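Type I polyketide synthase PikAII (Streptomyces venezuelae, PDB 3QP9) probably epimerises the alpha-substituent of carrier-bound beta-ketoacyl polyketide intermediates, as a C2-type ketoreductase that has lost reductase activity. Local coordinates at residues A[405-410]-A[494-499]. Residues are numbered along the deposited sequence; the frame is centred on the assembly and turned at random.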
ATOM      1  N   ALA A 405       2.128  -4.395  -2.386  1.00 26.66           N
ATOM      2  CA  ALA A 405       1.777  -3.589  -1.258  1.00 27.47           C
ATOM      3  C   ALA A 405       1.600  -4.381   0.046  1.00 27.70           C
ATOM      4  O   ALA A 405       1.447  -3.784   1.139  1.00 27.94           O
ATOM      5  CB  ALA A 405       0.450  -2.815  -1.592  1.00 25.25           C
ATOM      6  N   ILE A 406       1.521  -5.697  -0.069  1.00 27.01           N
ATOM      7  CA  ILE A 406       1.246  -6.573   1.084  1.00 27.51           C
ATOM      8  C   ILE A 406       2.567  -7.046   1.708  1.00 28.96           C
ATOM      9  O   ILE A 406       2.855  -6.751   2.863  1.00 28.51           O
ATOM     10  CB  ILE A 406       0.462  -7.771   0.653  1.00 26.14           C
ATOM     11  CG1 ILE A 406      -0.942  -7.305   0.131  1.00 26.85           C
ATOM     12  CG2 ILE A 406       0.275  -8.769   1.876  1.00 26.69           C
ATOM     13  CD1 ILE A 406      -1.805  -6.473   1.130  1.00 24.84           C
ATOM     14  N   TRP A 407       3.414  -7.662   0.895  1.00 28.32           N
ATOM     15  CA  TRP A 407       4.664  -8.150   1.385  1.00 31.59           C
ATOM     16  C   TRP A 407       5.846  -7.440   0.714  1.00 31.68           C
ATOM     17  O   TRP A 407       6.917  -7.353   1.310  1.00 32.55           O
ATOM     18  CB  TRP A 407       4.733  -9.693   1.251  1.00 30.13           C
ATOM     19  CG  TRP A 407       4.496 -10.306  -0.129  1.00 31.26           C
ATOM     20  CD1 TRP A 407       5.278 -10.165  -1.258  1.00 32.73           C
ATOM     21  CD2 TRP A 407       3.457 -11.226  -0.478  1.00 33.39           C
ATOM     22  NE1 TRP A 407       4.762 -10.911  -2.283  1.00 32.38           N
ATOM     23  CE2 TRP A 407       3.645 -11.570  -1.836  1.00 35.74           C
ATOM     24  CE3 TRP A 407       2.343 -11.770   0.231  1.00 33.66           C
ATOM     25  CZ2 TRP A 407       2.813 -12.482  -2.500  1.00 36.40           C
ATOM     26  CZ3 TRP A 407       1.486 -12.652  -0.442  1.00 34.29           C
ATOM     27  CH2 TRP A 407       1.736 -12.990  -1.805  1.00 36.83           C
ATOM     28  N   GLY A 408       5.679  -6.895  -0.488  1.00 34.02           N
ATOM     29  CA  GLY A 408       6.850  -6.174  -1.120  1.00 34.23           C
ATOM     30  C   GLY A 408       7.702  -7.125  -1.958  1.00 37.65           C
ATOM     31  O   GLY A 408       7.689  -8.375  -1.763  1.00 40.02           O
ATOM     32  N   GLY A 409       8.529  -6.576  -2.817  1.00 37.56           N
ATOM     33  CA  GLY A 409       9.340  -7.387  -3.716  1.00 37.49           C
ATOM     34  C   GLY A 409      10.455  -6.462  -4.142  1.00 37.35           C
ATOM     35  O   GLY A 409      10.277  -5.274  -4.196  1.00 37.51           O
ATOM     36  N   ALA A 410      11.636  -6.996  -4.401  1.00 38.39           N
ATOM     37  CA  ALA A 410      12.721  -6.124  -4.848  1.00 37.14           C
ATOM     38  C   ALA A 410      12.336  -5.536  -6.212  1.00 38.72           C
ATOM     39  O   ALA A 410      11.753  -6.233  -7.094  1.00 38.28           O
ATOM     40  CB  ALA A 410      14.010  -6.943  -4.951  1.00 39.57           C
ATOM     41  N   SER A 494       6.459 -23.180   0.339  1.00 37.34           N
ATOM     42  CA  SER A 494       7.708 -23.902   0.482  1.00 38.78           C
ATOM     43  C   SER A 494       8.823 -23.271  -0.438  1.00 38.14           C
ATOM     44  O   SER A 494      10.020 -23.372  -0.112  1.00 38.79           O
ATOM     45  CB  SER A 494       7.462 -25.415   0.282  1.00 39.33           C
ATOM     46  OG  SER A 494       7.199 -25.751  -1.088  1.00 42.10           O
ATOM     47  N   SER A 495       8.436 -22.585  -1.533  1.00 35.56           N
ATOM     48  CA  SER A 495       9.399 -21.856  -2.385  1.00 36.01           C
ATOM     49  C   SER A 495       9.432 -20.405  -2.026  1.00 34.16           C
ATOM     50  O   SER A 495      10.486 -19.800  -1.970  1.00 31.90           O
ATOM     51  CB  SER A 495       9.080 -21.984  -3.864  1.00 36.71           C
ATOM     52  OG  SER A 495       9.177 -23.366  -4.188  1.00 43.17           O
ATOM     53  N   PHE A 496       8.260 -19.852  -1.716  1.00 33.32           N
ATOM     54  CA  PHE A 496       8.201 -18.437  -1.443  1.00 31.57           C
ATOM     55  C   PHE A 496       8.898 -17.979  -0.166  1.00 31.24           C
ATOM     56  O   PHE A 496       9.591 -16.983  -0.188  1.00 31.48           O
ATOM     57  CB  PHE A 496       6.746 -17.935  -1.485  1.00 30.38           C
ATOM     58  CG  PHE A 496       6.632 -16.400  -1.413  1.00 32.71           C
ATOM     59  CD1 PHE A 496       6.442 -15.639  -2.560  1.00 29.05           C
ATOM     60  CD2 PHE A 496       6.726 -15.745  -0.155  1.00 31.77           C
ATOM     61  CE1 PHE A 496       6.375 -14.220  -2.445  1.00 36.25           C
ATOM     62  CE2 PHE A 496       6.674 -14.363   0.001  1.00 33.59           C
ATOM     63  CZ  PHE A 496       6.458 -13.569  -1.146  1.00 35.45           C
ATOM     64  N   ALA A 497       8.598 -18.619   0.965  1.00 31.80           N
ATOM     65  CA  ALA A 497       9.109 -18.176   2.257  1.00 30.86           C
ATOM     66  C   ALA A 497      10.647 -18.239   2.317  1.00 32.65           C
ATOM     67  O   ALA A 497      11.245 -17.285   2.773  1.00 31.12           O
ATOM     68  CB  ALA A 497       8.452 -18.969   3.426  1.00 31.11           C
ATOM     69  N   PRO A 498      11.292 -19.309   1.807  1.00 32.10           N
ATOM     70  CA  PRO A 498      12.802 -19.191   1.777  1.00 34.43           C
ATOM     71  C   PRO A 498      13.279 -18.063   0.828  1.00 35.27           C
ATOM     72  O   PRO A 498      14.199 -17.301   1.212  1.00 33.72           O
ATOM     73  CB  PRO A 498      13.311 -20.605   1.376  1.00 35.91           C
ATOM     74  CG  PRO A 498      12.107 -21.566   1.775  1.00 35.26           C
ATOM     75  CD  PRO A 498      10.835 -20.660   1.488  1.00 34.34           C
ATOM     76  N   GLY A 499      12.657 -17.943  -0.359  1.00 35.64           N
ATOM     77  CA  GLY A 499      13.074 -16.906  -1.338  1.00 37.64           C
ATOM     78  C   GLY A 499      12.869 -15.484  -0.766  1.00 37.03           C
ATOM     79  O   GLY A 499      13.695 -14.594  -0.978  1.00 36.16           O
TER
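Trp407 holds CG between its backbone N and carbonyl carbon (chi1 55°), while Phe496 swings CG anti to its own N (chi1 -171°), and these two settings send the indole and the phenyl ring out to meet each other. The backbones stay well apart, with Trp407 CA and Ala497 CA, the nearest such pair, 11.0 Å from each other; the side chains alone span the distance. The phenyl ring comes in edge first, with CZ leading. That carbon sits over one face of the indole, above the five-membered ring and shifted toward its NE1-CE2 side, 3.4 Å from Trp407 NE1 and 3.5 Å from Trp407 CE2. Phe496 CE1 follows behind it, 3.7 Å from Trp407 NE1. The result is an edge-to-face pair whose planes stand at 61°, tilted well short of a perpendicular T, with 4.7 Å between the centroids of the pyrrole part and the phenyl ring. Phe496 thus offers a C-H edge to the indole pi cloud, and no hydrogen bond supplements the ring contact between these segments. In the Rossmann-like fold of the ketoreductase, Trp407 lies in the loop that leaves strand 396-402 and leads into helix 413-426; Phe496 belongs to the short helix 493-501 near the C-terminus, and the pair joins that helix to the loop. Both residues are buried. Leu233 of strand 227-235 and Leu508 also touch the indole, whereas Phe496 meets the rings of Trp493 and Phe500 and the side chains of Leu461 and Val491, making it part of a larger aromatic and aliphatic cluster. Just before the tryptophan, Ile406 O accepts a hydrogen bond from Arg231 NH1, an arginine on the same strand as Leu233.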